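Local coordinates for exosome complex component Rrp42 (Pyrococcus abyssi, PDB 2PO1), which is predicted to be a non-catalytic component of the RNA-degrading exosome that contributes to the structuring of the Rrp41 active site, at residues C[39-44]-C[269-274]; C[135-140]-C[186-191]; C[141-146]-C[154-159]. One frame throughout, in Å; residues are numbered along the deposited sequence.

How the contacts relate
All three contacts use the mixed five-stranded sheet of the RNase PH fold. Contact 1 sets edge strand 39-43 beside helix 247-275. Contacts 2 and 3 divide strand 135-147: residues 135-140 meet segment 186-191, an edge strand of a smaller sheet plus the loop after it, and residues 141-146 pack on helix 152-166. Along the chain contact 3 falls within contact 2, and both within contact 1. Centres of contacts 1 and 3 are about 14 Å apart, joined by Ile41 packing on Ile158; that of contact 2 lies about 20 Å from contact 1's and 19 Å from contact 3's. One face of strand 135-147 thus looks to the nucleotide and neighbouring subunit, the other to the chain's interior.

Contact 1. Residues C[39-44]-C[269-274]; sequences IEIEVG and LEAVEK
Ile41 and Val43 reach from edge strand 39-43 of the RNase PH sheet toward Ala271 and Val272 on the last turns of the C-terminal helix 247-275. This is strand-against-helix packing: the short axes approach to 7.1 Å and diverge by 34°, and the nearest backbones, at Val43 and Val272, lie 6.0 Å apart from CA to CA. Ala271 fills the tightest place. Its methyl carbon CB rests 3.5 Å from Ile41 O and against CG2 of the same isoleucine at 3.6 Å, so it meets backbone and side chain of one residue together. With chi1 at -59° Ile41 holds CG2 opposite its backbone N, which turns that methyl to the helix, while the longer branch is left for Ile158 of helix 152-166. Two residues further along the strand, Val43 lies alongside the helix backbone, its CG1 3.9 Å from Val272 CA; the CG2 methyls of Val43 and Val272 meet more loosely at 4.3 Å. Ala162 and Asn166 also touch Val43, and Leu165 touches Val272, so helix 152-166 covers the inner side of this layer. Looser, solvent-exposed margins surround this core: Glu40, Glu42, Glu270, Glu273 and Lys274 are exposed, and none of their side chains meets the opposite segment; Glu42 and Lys274 carry opposite charges but do not pair. Glu40 and Glu273 instead form salt bridges with Lys56 of the adjoining strand 51-57 and Lys276, just past the end of the helix. No direct hydrogen bond crosses, but a water bridges the two backbones: it accepts from Val43 N at 2.9 Å and is placed to donate to Ala271 O, although that separation, 2.5 Å, is unusually short and so uncertain.

Contact 2. Residues C[135-140]-C[186-191]; sequences IVRVVF and ETEPLP. With nucleotides of chain A.
The Arg137 guanidinium meets the Glu188 carboxylate obliquely, the two planes 61° apart, in a long salt bridge of 3.4 Å from NH1 to OE1. The same NH1 donates to Pro170 O, and OE2 of Glu188 forms a salt bridge with Lys171, so each flat group has a further partner on strand 168-174. A bend at chi3 (-88°) turns the arginine's end toward the glutamate. The third flat group, the Phe140 ring, faces another direction: C5' of nucleotide A6 in chain A lies at its edge, in the ring plane, 3.7 Å from CE2, and a basic side chain of a neighbouring subunit also packs on it. Val138 CG1 approaches N7 of that adenine at 4.0 Å. Beside the ionic pair, Leu190 reaches tip to tip toward Val139, CD1 to CG2 at 3.9 Å, while its CD1 also touches Arg137 CD at 3.9 Å. Alternation along the strand thus sends Val138 and Phe140 to the RNA, consistent with RNA binding in the exosome, and Arg137 and Val139 inward. Strands 60-71 and 82-89 flank strand 135-147 in the main sheet, and strand 168-174 lies beside strand 186-189 in the small one.

Contact 3. Residues C[141-146]-C[154-159]; sequences IDVHVL and DAIGIA
Ile156 of helix 152-166 lies across Val143 and Val145 of strand 135-147, its side chain running at about a right angle to both valines. With Val143 the fit is close: the two CG2 methyls are 3.5 Å apart, tighter than an ordinary van der Waals contact, and Val143 CG1 sits 3.5 Å from Ile156 CG1. Both methyls of that valine are in use: CG2 meets the isoleucine CG2, and CG1 lies against both CG1 and CG2. Val145 takes the far end, its CG2 meeting Ile156 CD1 at 3.7 Å and CG1 at 3.9 Å. At Ile156 chi1 of -68° places CG1 opposite the carbonyl carbon and carries CD1 onward to Val145, while CG2 stays over Val143. The next shell brackets this apolar trio. Val87 and Leu89 of strand 82-89 touch Val143 and Val145 respectively, and Ala93 and Phe97 add to the cover of Val145. On the helix, Ala155 and Ala159 rest on strands 51-57 and 60-71, and Ile158 on Val55, seating the helix against the sheet of the RNase PH fold. Nearer its start, Asp154 is anchored by hydrogen bonds to Tyr36, Asn151 and Thr200. Alternate strand residues serve the other face: Asp142 forms a salt bridge with a basic side chain of a neighbouring subunit, and His144 NE2 a hydrogen bond with an acidic one. Leu146 packs there on an apolar side chain of another chain as well. No hydrogen bond or charge pair joins segments 141-146 and 154-159, so strand and helix are held together here by buried methyl and methylene contacts, while Asp142 and His144 on the opposite face of the strand make polar contacts across the subunit interface.

Contact 1. Residues C[39-44]-C[269-274]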
loop_
_atom_site.group_PDB
_atom_site.type_symbol
_atom_site.label_atom_id
_atom_site.label_comp_id
_atom_site.label_asym_id
_atom_site.label_seq_id
_atom_site.Cartn_x
_atom_site.Cartn_y
_atom_site.Cartn_z
ATOM N N ILE C 39 23.730 25.425 -17.669
ATOM C CA ILE C 39 23.442 24.990 -16.313
ATOM C C ILE C 39 23.082 26.213 -15.526
ATOM O O ILE C 39 23.741 27.249 -15.638
ATOM C CB ILE C 39 24.634 24.295 -15.668
ATOM C CG1 ILE C 39 24.876 22.939 -16.351
ATOM C CG2 ILE C 39 24.307 23.961 -14.201
ATOM C CD1 ILE C 39 26.289 22.339 -16.078
ATOM N N GLU C 40 22.032 26.106 -14.737
ATOM C CA GLU C 40 21.681 27.143 -13.771
ATOM C C GLU C 40 21.607 26.469 -12.424
ATOM O O GLU C 40 20.890 25.511 -12.289
ATOM C CB GLU C 40 20.305 27.743 -14.083
ATOM C CG GLU C 40 20.279 28.893 -15.065
ATOM C CD GLU C 40 18.858 29.525 -15.211
ATOM O OE1 GLU C 40 18.365 29.629 -16.366
ATOM O OE2 GLU C 40 18.234 29.901 -14.179
ATOM N N ILE C 41 22.372 26.940 -11.441
ATOM C CA ILE C 41 22.283 26.400 -10.080
ATOM C C ILE C 41 21.927 27.585 -9.207
ATOM O O ILE C 41 22.554 28.654 -9.292
ATOM C CB ILE C 41 23.606 25.764 -9.612
ATOM C CG1 ILE C 41 24.002 24.638 -10.563
ATOM C CG2 ILE C 41 23.449 25.204 -8.180
ATOM C CD1 ILE C 41 25.387 24.176 -10.360
ATOM N N GLU C 42 20.854 27.449 -8.457
ATOM C CA GLU C 42 20.489 28.480 -7.529
ATOM C C GLU C 42 20.127 27.842 -6.244
ATOM O O GLU C 42 19.200 27.029 -6.182
ATOM C CB GLU C 42 19.321 29.310 -8.018
ATOM C CG GLU C 42 19.207 30.620 -7.216
ATOM C CD GLU C 42 17.998 31.441 -7.569
ATOM O OE1 GLU C 42 17.743 32.428 -6.849
ATOM O OE2 GLU C 42 17.307 31.112 -8.561
ATOM N N VAL C 43 20.821 28.254 -5.199
ATOM C CA VAL C 43 20.824 27.552 -3.923
ATOM C C VAL C 43 20.042 28.357 -2.887
ATOM O O VAL C 43 19.926 29.565 -3.000
ATOM C CB VAL C 43 22.309 27.245 -3.625
ATOM C CG1 VAL C 43 22.811 27.837 -2.379
ATOM C CG2 VAL C 43 22.573 25.793 -3.759
ATOM N N GLY C 44 19.378 27.696 -1.958
ATOM C CA GLY C 44 18.694 28.419 -0.890
ATOM C C GLY C 44 17.372 29.021 -1.289
ATOM O O GLY C 44 16.891 29.953 -0.663
ATOM N N LEU C 269 30.082 25.643 -6.459
ATOM C CA LEU C 269 30.677 26.402 -5.374
ATOM C C LEU C 269 30.250 27.872 -5.515
ATOM O O LEU C 269 29.966 28.531 -4.527
ATOM C CB LEU C 269 32.210 26.300 -5.395
ATOM C CG LEU C 269 32.923 25.315 -4.464
ATOM C CD1 LEU C 269 31.983 24.820 -3.382
ATOM C CD2 LEU C 269 33.520 24.175 -5.259
ATOM N N GLU C 270 30.183 28.341 -6.767
ATOM C CA GLU C 270 29.825 29.723 -7.123
ATOM C C GLU C 270 28.382 30.008 -6.653
ATOM O O GLU C 270 28.103 30.993 -5.991
ATOM C CB GLU C 270 29.950 29.838 -8.642
ATOM C CG GLU C 270 29.734 31.209 -9.262
ATOM C CD GLU C 270 30.334 31.339 -10.697
ATOM O OE1 GLU C 270 30.551 32.493 -11.126
ATOM O OE2 GLU C 270 30.595 30.304 -11.395
ATOM N N ALA C 271 27.475 29.115 -6.975
ATOM C CA ALA C 271 26.059 29.254 -6.561
ATOM C C ALA C 271 25.979 29.249 -5.066
ATOM O O ALA C 271 25.249 30.035 -4.473
ATOM C CB ALA C 271 25.233 28.121 -7.106
ATOM N N VAL C 272 26.723 28.338 -4.462
ATOM C CA VAL C 272 26.697 28.165 -3.005
ATOM C C VAL C 272 27.183 29.463 -2.366
ATOM O O VAL C 272 26.521 30.021 -1.504
ATOM C CB VAL C 272 27.547 26.997 -2.584
ATOM C CG1 VAL C 272 27.874 27.079 -1.078
ATOM C CG2 VAL C 272 26.807 25.667 -2.929
ATOM N N GLU C 273 28.326 29.956 -2.838
ATOM C CA GLU C 273 28.860 31.201 -2.390
ATOM C C GLU C 273 27.987 32.404 -2.673
ATOM O O GLU C 273 27.940 33.323 -1.879
ATOM C CB GLU C 273 30.228 31.394 -3.014
ATOM C CG GLU C 273 31.250 30.527 -2.322
ATOM C CD GLU C 273 31.181 30.683 -0.801
ATOM O OE1 GLU C 273 31.650 31.739 -0.314
ATOM O OE2 GLU C 273 30.629 29.755 -0.120
ATOM N N LYS C 274 27.313 32.418 -3.817
ATOM C CA LYS C 274 26.444 33.564 -4.151
ATOM C C LYS C 274 25.309 33.724 -3.131
ATOM O O LYS C 274 24.956 34.860 -2.771
ATOM C CB LYS C 274 25.863 33.462 -5.573
ATOM C CG LYS C 274 25.019 34.674 -5.958
ATOM C CD LYS C 274 24.273 34.469 -7.271
ATOM C CE LYS C 274 23.614 35.783 -7.749
ATOM N NZ LYS C 274 23.019 35.674 -9.125
HETATM O O HOH W 1 22.901 30.229 -5.424
#

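Contact 2. Residues C[135-140]-C[186-191]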
loop_
_atom_site.group_PDB
_atom_site.type_symbol
_atom_site.label_atom_id
_atom_site.label_comp_id
_atom_site.label_asym_id
_atom_site.label_seq_id
_atom_site.Cartn_x
_atom_site.Cartn_y
_atom_site.Cartn_z
ATOM N N ILE C 135 21.198 10.039 19.656
ATOM C CA ILE C 135 20.680 11.248 19.047
ATOM C C ILE C 135 21.662 11.732 18.038
ATOM O O ILE C 135 22.739 12.187 18.392
ATOM C CB ILE C 135 20.432 12.403 20.046
ATOM C CG1 ILE C 135 19.360 12.022 21.074
ATOM C CG2 ILE C 135 20.077 13.710 19.258
ATOM C CD1 ILE C 135 19.384 12.828 22.285
ATOM N N VAL C 136 21.266 11.632 16.773
ATOM C CA VAL C 136 22.066 12.088 15.677
ATOM C C VAL C 136 21.222 13.010 14.787
ATOM O O VAL C 136 19.975 13.064 14.875
ATOM C CB VAL C 136 22.663 10.903 14.886
ATOM C CG1 VAL C 136 23.356 9.964 15.835
ATOM C CG2 VAL C 136 21.589 10.152 14.137
ATOM N N ARG C 137 21.914 13.787 13.979
ATOM C CA ARG C 137 21.255 14.522 12.951
ATOM C C ARG C 137 20.778 13.560 11.871
ATOM O O ARG C 137 21.494 12.611 11.484
ATOM C CB ARG C 137 22.159 15.609 12.357
ATOM C CG ARG C 137 21.354 16.891 12.302
ATOM C CD ARG C 137 22.137 17.995 11.767
ATOM N NE ARG C 137 22.897 18.736 12.775
ATOM C CZ ARG C 137 22.386 19.661 13.568
ATOM N NH1 ARG C 137 23.188 20.317 14.380
ATOM N NH2 ARG C 137 21.082 19.925 13.560
ATOM N N VAL C 138 19.553 13.809 11.439
ATOM C CA VAL C 138 18.915 13.065 10.365
ATOM C C VAL C 138 18.717 14.037 9.225
ATOM O O VAL C 138 18.085 15.081 9.385
ATOM C CB VAL C 138 17.607 12.441 10.869
ATOM C CG1 VAL C 138 16.945 11.616 9.747
ATOM C CG2 VAL C 138 17.942 11.566 12.009
ATOM N N VAL C 139 19.302 13.702 8.085
ATOM C CA VAL C 139 19.274 14.585 6.931
ATOM C C VAL C 139 18.494 13.933 5.807
ATOM O O VAL C 139 18.885 12.858 5.301
ATOM C CB VAL C 139 20.729 14.934 6.465
ATOM C CG1 VAL C 139 20.699 15.779 5.186
ATOM C CG2 VAL C 139 21.447 15.699 7.558
ATOM N N PHE C 140 17.376 14.553 5.472
ATOM C CA PHE C 140 16.569 14.176 4.310
ATOM C C PHE C 140 16.938 14.991 3.062
ATOM O O PHE C 140 16.839 16.238 3.031
ATOM C CB PHE C 140 15.062 14.360 4.604
ATOM C CG PHE C 140 14.570 13.572 5.737
ATOM C CD1 PHE C 140 14.612 14.087 7.021
ATOM C CD2 PHE C 140 14.032 12.301 5.542
ATOM C CE1 PHE C 140 14.122 13.326 8.099
ATOM C CE2 PHE C 140 13.553 11.545 6.630
ATOM C CZ PHE C 140 13.588 12.063 7.886
ATOM N N GLU C 186 21.238 29.718 16.355
ATOM C CA GLU C 186 22.451 29.709 15.538
ATOM C C GLU C 186 22.487 28.447 14.706
ATOM O O GLU C 186 22.166 27.349 15.179
ATOM C CB GLU C 186 23.717 29.787 16.407
ATOM C CG GLU C 186 25.007 30.141 15.656
ATOM C CD GLU C 186 26.279 29.976 16.502
ATOM O OE1 GLU C 186 26.209 30.093 17.750
ATOM O OE2 GLU C 186 27.356 29.747 15.914
ATOM N N THR C 187 22.883 28.614 13.456
ATOM C CA THR C 187 22.921 27.507 12.550
ATOM C C THR C 187 24.370 27.295 12.172
ATOM O O THR C 187 25.229 28.081 12.509
ATOM C CB THR C 187 22.021 27.741 11.316
ATOM O OG1 THR C 187 22.367 28.995 10.717
ATOM C CG2 THR C 187 20.563 27.771 11.723
ATOM N N GLU C 188 24.642 26.189 11.510
ATOM C CA GLU C 188 25.991 25.902 11.077
ATOM C C GLU C 188 25.827 25.116 9.839
ATOM O O GLU C 188 24.759 24.549 9.615
ATOM C CB GLU C 188 26.689 25.048 12.134
ATOM C CG GLU C 188 25.776 23.953 12.617
ATOM C CD GLU C 188 26.440 22.935 13.476
ATOM O OE1 GLU C 188 26.033 21.786 13.353
ATOM O OE2 GLU C 188 27.326 23.263 14.286
ATOM N N PRO C 189 26.881 25.020 9.027
ATOM C CA PRO C 189 26.708 24.144 7.871
ATOM C C PRO C 189 26.675 22.688 8.283
ATOM O O PRO C 189 26.973 22.356 9.437
ATOM C CB PRO C 189 27.982 24.355 7.066
ATOM C CG PRO C 189 28.608 25.630 7.655
ATOM C CD PRO C 189 28.205 25.662 9.062
ATOM N N LEU C 190 26.376 21.835 7.328
ATOM C CA LEU C 190 26.366 20.390 7.562
ATOM C C LEU C 190 27.824 19.992 7.324
ATOM O O LEU C 190 28.576 20.789 6.763
ATOM C CB LEU C 190 25.418 19.758 6.551
ATOM C CG LEU C 190 24.219 18.849 6.874
ATOM C CD1 LEU C 190 23.754 18.787 8.279
ATOM C CD2 LEU C 190 23.070 19.041 5.803
ATOM N N PRO C 191 28.271 18.830 7.840
ATOM C CA PRO C 191 29.694 18.620 7.551
ATOM C C PRO C 191 29.877 18.099 6.132
ATOM O O PRO C 191 30.006 16.891 5.934
ATOM C CB PRO C 191 30.116 17.604 8.619
ATOM C CG PRO C 191 28.842 16.848 8.945
ATOM C CD PRO C 191 27.700 17.782 8.716
ATOM P P A A 6 9.868 8.791 5.207
ATOM O OP1 A A 6 10.423 9.306 3.927
ATOM O OP2 A A 6 9.540 9.753 6.293
ATOM O "O5'" A A 6 10.897 7.724 5.830
ATOM C "C5'" A A 6 12.179 8.125 6.339
ATOM C "C4'" A A 6 13.282 7.100 6.064
ATOM O "O4'" A A 6 14.443 7.384 6.900
ATOM C "C3'" A A 6 12.951 5.634 6.335
ATOM O "O3'" A A 6 13.737 4.844 5.448
ATOM C "C2'" A A 6 13.359 5.478 7.808
ATOM O "O2'" A A 6 13.749 4.154 8.127
ATOM C "C1'" A A 6 14.532 6.455 7.966
ATOM N N9 A A 6 14.533 7.232 9.203
ATOM C C8 A A 6 13.975 8.467 9.370
ATOM N N7 A A 6 14.111 8.960 10.574
ATOM C C5 A A 6 14.814 7.981 11.259
ATOM C C6 A A 6 15.282 7.891 12.597
ATOM N N6 A A 6 15.094 8.858 13.503
ATOM N N1 A A 6 15.951 6.774 12.971
ATOM C C2 A A 6 16.142 5.810 12.066
ATOM N N3 A A 6 15.747 5.788 10.787
ATOM C C4 A A 6 15.084 6.907 10.429
#

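Contact 3. Residues C[141-146]-C[154-159]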
loop_
_atom_site.group_PDB
_atom_site.type_symbol
_atom_site.label_atom_id
_atom_site.label_comp_id
_atom_site.label_asym_id
_atom_site.label_seq_id
_atom_site.Cartn_x
_atom_site.Cartn_y
_atom_site.Cartn_z
ATOM N N ILE C 141 17.386 14.277 2.044
ATOM C CA ILE C 141 17.659 14.864 0.782
ATOM C C ILE C 141 16.407 14.565 -0.035
ATOM O O ILE C 141 16.146 13.415 -0.391
ATOM C CB ILE C 141 18.864 14.287 0.093
ATOM C CG1 ILE C 141 20.070 14.353 1.021
ATOM C CG2 ILE C 141 19.065 15.020 -1.231
ATOM C CD1 ILE C 141 21.318 13.812 0.401
ATOM N N ASP C 142 15.584 15.591 -0.223
ATOM C CA ASP C 142 14.310 15.352 -0.881
ATOM C C ASP C 142 14.392 16.014 -2.250
ATOM O O ASP C 142 14.608 17.260 -2.381
ATOM C CB ASP C 142 13.129 15.836 -0.057
ATOM C CG ASP C 142 12.809 14.927 1.064
ATOM O OD1 ASP C 142 12.856 15.398 2.223
ATOM O OD2 ASP C 142 12.601 13.710 0.833
ATOM N N VAL C 143 14.260 15.182 -3.271
ATOM C CA VAL C 143 14.533 15.622 -4.643
ATOM C C VAL C 143 13.179 15.644 -5.289
ATOM O O VAL C 143 12.489 14.590 -5.339
ATOM C CB VAL C 143 15.351 14.648 -5.466
ATOM C CG1 VAL C 143 15.472 15.206 -6.919
ATOM C CG2 VAL C 143 16.739 14.343 -4.805
ATOM N N HIS C 144 12.787 16.847 -5.712
ATOM C CA HIS C 144 11.575 17.083 -6.405
ATOM C C HIS C 144 11.914 17.416 -7.861
ATOM O O HIS C 144 12.356 18.561 -8.189
ATOM C CB HIS C 144 10.866 18.270 -5.749
ATOM C CG HIS C 144 9.428 18.024 -5.475
ATOM N ND1 HIS C 144 9.002 16.997 -4.670
ATOM C CD2 HIS C 144 8.316 18.723 -5.816
ATOM C CE1 HIS C 144 7.685 17.017 -4.598
ATOM N NE2 HIS C 144 7.253 18.086 -5.240
ATOM N N VAL C 145 11.733 16.442 -8.753
ATOM C CA VAL C 145 12.097 16.702 -10.178
ATOM C C VAL C 145 10.916 17.528 -10.709
ATOM O O VAL C 145 9.786 17.092 -10.553
ATOM C CB VAL C 145 12.351 15.411 -10.965
ATOM C CG1 VAL C 145 12.360 15.686 -12.490
ATOM C CG2 VAL C 145 13.662 14.794 -10.516
ATOM N N LEU C 146 11.180 18.742 -11.218
ATOM C CA LEU C 146 10.115 19.652 -11.657
ATOM C C LEU C 146 9.893 19.656 -13.172
ATOM O O LEU C 146 8.835 20.025 -13.601
ATOM C CB LEU C 146 10.379 21.093 -11.238
ATOM C CG LEU C 146 10.589 21.362 -9.761
ATOM C CD1 LEU C 146 10.969 22.797 -9.617
ATOM C CD2 LEU C 146 9.307 20.981 -8.954
ATOM N N ASP C 154 22.240 13.670 -13.352
ATOM C CA ASP C 154 23.230 14.696 -13.042
ATOM C C ASP C 154 22.558 15.884 -12.422
ATOM O O ASP C 154 23.059 16.486 -11.497
ATOM C CB ASP C 154 23.982 15.148 -14.273
ATOM C CG ASP C 154 24.779 14.043 -14.910
ATOM O OD1 ASP C 154 24.639 12.918 -14.457
ATOM O OD2 ASP C 154 25.569 14.294 -15.877
ATOM N N ALA C 155 21.408 16.234 -12.945
ATOM C CA ALA C 155 20.700 17.404 -12.416
ATOM C C ALA C 155 20.385 17.146 -10.948
ATOM O O ALA C 155 20.558 18.032 -10.139
ATOM C CB ALA C 155 19.443 17.643 -13.207
ATOM N N ILE C 156 19.955 15.907 -10.602
ATOM C CA ILE C 156 19.604 15.591 -9.234
ATOM C C ILE C 156 20.855 15.552 -8.365
ATOM O O ILE C 156 20.848 16.058 -7.262
ATOM C CB ILE C 156 18.822 14.237 -9.093
ATOM C CG1 ILE C 156 17.424 14.329 -9.711
ATOM C CG2 ILE C 156 18.757 13.869 -7.620
ATOM C CD1 ILE C 156 16.881 13.029 -10.050
ATOM N N GLY C 157 21.983 15.012 -8.849
ATOM C CA GLY C 157 23.164 14.986 -8.002
ATOM C C GLY C 157 23.756 16.375 -7.769
ATOM O O GLY C 157 24.272 16.675 -6.692
ATOM N N ILE C 158 23.724 17.200 -8.798
ATOM C CA ILE C 158 24.234 18.586 -8.708
ATOM C C ILE C 158 23.382 19.305 -7.698
ATOM O O ILE C 158 23.885 19.856 -6.727
ATOM C CB ILE C 158 24.146 19.291 -10.024
ATOM C CG1 ILE C 158 25.224 18.753 -10.950
ATOM C CG2 ILE C 158 24.393 20.791 -9.899
ATOM C CD1 ILE C 158 24.920 19.073 -12.403
ATOM N N ALA C 159 22.074 19.241 -7.882
ATOM C CA ALA C 159 21.152 19.862 -6.914
ATOM C C ALA C 159 21.359 19.335 -5.506
ATOM O O ALA C 159 21.256 20.097 -4.567
ATOM C CB ALA C 159 19.727 19.657 -7.334
#